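Local atomic coordinates of dihydropteroate synthase (PDB entry 2Y5J), a protein that probably catalyses the condensation of para-aminobenzoate with 6-hydroxymethyl-7,8-dihydropterin diphosphate to form 7,8-dihydropteroate, the immediate precursor of folate derivatives. Residues Ser101-Lys106 with Leu120-Trp125. Numbering follows the deposited sequence.
Sequences SIDTYK and LINDIW
Asp-123 OD2 takes two hydrogen bonds: one from a water 2.9 Å away, which also donates to the backbone O of Tyr-105 and so bridges the two segments, and one from the backbone N of Phe-127. This happens at the C-terminal end of two neighbouring parallel strands of the TIM barrel, joined in a beta-alpha-beta unit by helix 107-115. The strands themselves are zipped by three backbone bonds. Ile-102 pairs with Ile-121 but bonds to its two neighbours, as parallel strands do: its N donates to Leu-120 O and its O accepts from Asn-122 N at 2.7 Å. Thr-104 N then donates to Asn-122 O, just past the end of strand 100-103. Side chains alternate across the sheet. Ser-101, Asp-103, Leu-120 and Asn-122 share one face, where Leu-120 CD2 packs on Ser-101 OG and the Asp-103 carboxylate and Asn-122 amide are turned 78° apart. On the other, Ile-121 CD1 meets Ile-102 CG1 at 4.1 Å, and Ile-102 continues onto Ala-113 of the connecting helix. Beyond the strands the contact becomes aromatic. With CG set between its backbone N and carbonyl carbon (chi1 56°), Tyr-105 lies alongside Trp-125, and the indole turns its edge to the phenol face in a T-shaped pair, ring planes at 72°. Lys-106 CG lies over the opposite face, toward the rim. Ile-124 comes in obliquely, its CD1 methyl 3.5 Å from Tyr-105 CD2, while Trp-125 CD1 approaches Tyr-105 CG to 3.4 Å.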
# COMPACT_ATOMS: atom_id res chain seq x y z
N SER A 101 6.22 -0.85 -7.71
CA SER A 101 6.28 -0.74 -6.25
C SER A 101 6.90 -2.01 -5.71
O SER A 101 6.69 -3.09 -6.27
CB SER A 101 4.89 -0.45 -5.68
OG SER A 101 4.74 -0.95 -4.37
N ILE A 102 7.67 -1.90 -4.64
CA ILE A 102 8.32 -3.08 -4.09
C ILE A 102 7.78 -3.43 -2.70
O ILE A 102 7.73 -2.58 -1.84
CB ILE A 102 9.87 -2.94 -4.03
CG1 ILE A 102 10.41 -2.14 -5.22
CG2 ILE A 102 10.52 -4.33 -3.96
CD1 ILE A 102 10.36 -2.95 -6.50
N ASP A 103 7.38 -4.68 -2.51
CA ASP A 103 6.86 -5.13 -1.22
C ASP A 103 8.00 -5.84 -0.52
O ASP A 103 8.20 -7.05 -0.70
CB ASP A 103 5.65 -6.06 -1.43
CG ASP A 103 4.88 -6.37 -0.15
OD1 ASP A 103 4.67 -5.46 0.69
OD2 ASP A 103 4.43 -7.54 -0.05
N THR A 104 8.77 -5.09 0.27
CA THR A 104 9.91 -5.69 0.96
C THR A 104 10.17 -4.82 2.18
O THR A 104 9.85 -3.64 2.16
CB THR A 104 11.19 -5.76 0.07
OG1 THR A 104 12.15 -6.63 0.69
CG2 THR A 104 11.83 -4.39 -0.03
N TYR A 105 10.73 -5.46 3.20
CA TYR A 105 11.19 -4.89 4.47
C TYR A 105 12.71 -5.05 4.65
O TYR A 105 13.29 -4.40 5.52
CB TYR A 105 10.44 -5.52 5.65
CG TYR A 105 10.53 -7.03 5.75
CD1 TYR A 105 11.56 -7.64 6.44
CD2 TYR A 105 9.57 -7.85 5.17
CE1 TYR A 105 11.66 -9.02 6.50
CE2 TYR A 105 9.65 -9.23 5.24
CZ TYR A 105 10.69 -9.81 5.92
OH TYR A 105 10.79 -11.18 6.03
N LYS A 106 13.34 -5.88 3.83
CA LYS A 106 14.80 -6.04 3.75
C LYS A 106 15.54 -4.86 3.09
O LYS A 106 15.56 -4.77 1.86
CB LYS A 106 15.19 -7.32 2.99
CG LYS A 106 14.30 -8.53 3.28
CD LYS A 106 14.90 -9.87 2.86
CE LYS A 106 14.23 -11.06 3.57
NZ LYS A 106 12.89 -11.27 2.94
N LEU A 120 8.65 3.09 -5.73
CA LEU A 120 7.98 3.15 -4.44
C LEU A 120 8.27 1.91 -3.61
O LEU A 120 8.23 0.77 -4.10
CB LEU A 120 6.47 3.25 -4.69
CG LEU A 120 5.32 3.27 -3.68
CD1 LEU A 120 4.02 3.16 -4.49
CD2 LEU A 120 5.30 2.15 -2.65
N ILE A 121 8.56 2.14 -2.34
CA ILE A 121 8.87 1.03 -1.45
C ILE A 121 7.69 0.84 -0.50
O ILE A 121 7.27 1.78 0.14
CB ILE A 121 10.11 1.29 -0.58
CG1 ILE A 121 11.36 1.51 -1.44
CG2 ILE A 121 10.37 0.07 0.30
CD1 ILE A 121 11.82 0.28 -2.23
N ASN A 122 7.22 -0.39 -0.42
CA ASN A 122 6.12 -0.79 0.45
C ASN A 122 6.60 -1.70 1.59
O ASN A 122 7.04 -2.83 1.35
CB ASN A 122 5.16 -1.58 -0.43
CG ASN A 122 3.73 -1.37 -0.05
OD1 ASN A 122 3.29 -1.76 1.02
ND2 ASN A 122 3.02 -0.65 -0.90
N ASP A 123 6.60 -1.18 2.82
CA ASP A 123 7.28 -1.89 3.89
C ASP A 123 6.40 -2.12 5.11
O ASP A 123 6.14 -1.19 5.90
CB ASP A 123 8.60 -1.18 4.23
CG ASP A 123 9.32 -1.73 5.46
OD1 ASP A 123 9.29 -2.94 5.78
OD2 ASP A 123 9.97 -0.90 6.13
N ILE A 124 5.99 -3.37 5.24
CA ILE A 124 5.18 -3.89 6.36
C ILE A 124 5.82 -3.51 7.69
O ILE A 124 5.14 -3.24 8.68
CB ILE A 124 5.02 -5.43 6.28
CG1 ILE A 124 6.38 -6.13 6.38
CG2 ILE A 124 4.40 -5.85 4.93
CD1 ILE A 124 6.25 -7.66 6.36
N TRP A 125 7.14 -3.36 7.66
CA TRP A 125 7.85 -3.13 8.90
C TRP A 125 7.99 -1.64 9.21
O TRP A 125 8.41 -1.31 10.31
CB TRP A 125 9.16 -3.92 8.96
CG TRP A 125 8.92 -5.31 9.47
CD1 TRP A 125 8.98 -6.47 8.76
CD2 TRP A 125 8.55 -5.68 10.80
NE1 TRP A 125 8.65 -7.55 9.56
CE2 TRP A 125 8.37 -7.08 10.82
CE3 TRP A 125 8.34 -4.96 11.98
CZ2 TRP A 125 7.98 -7.77 11.98
CZ3 TRP A 125 7.94 -5.65 13.13
CH2 TRP A 125 7.76 -7.04 13.12
O HOH W 1 12.12 -2.29 7.39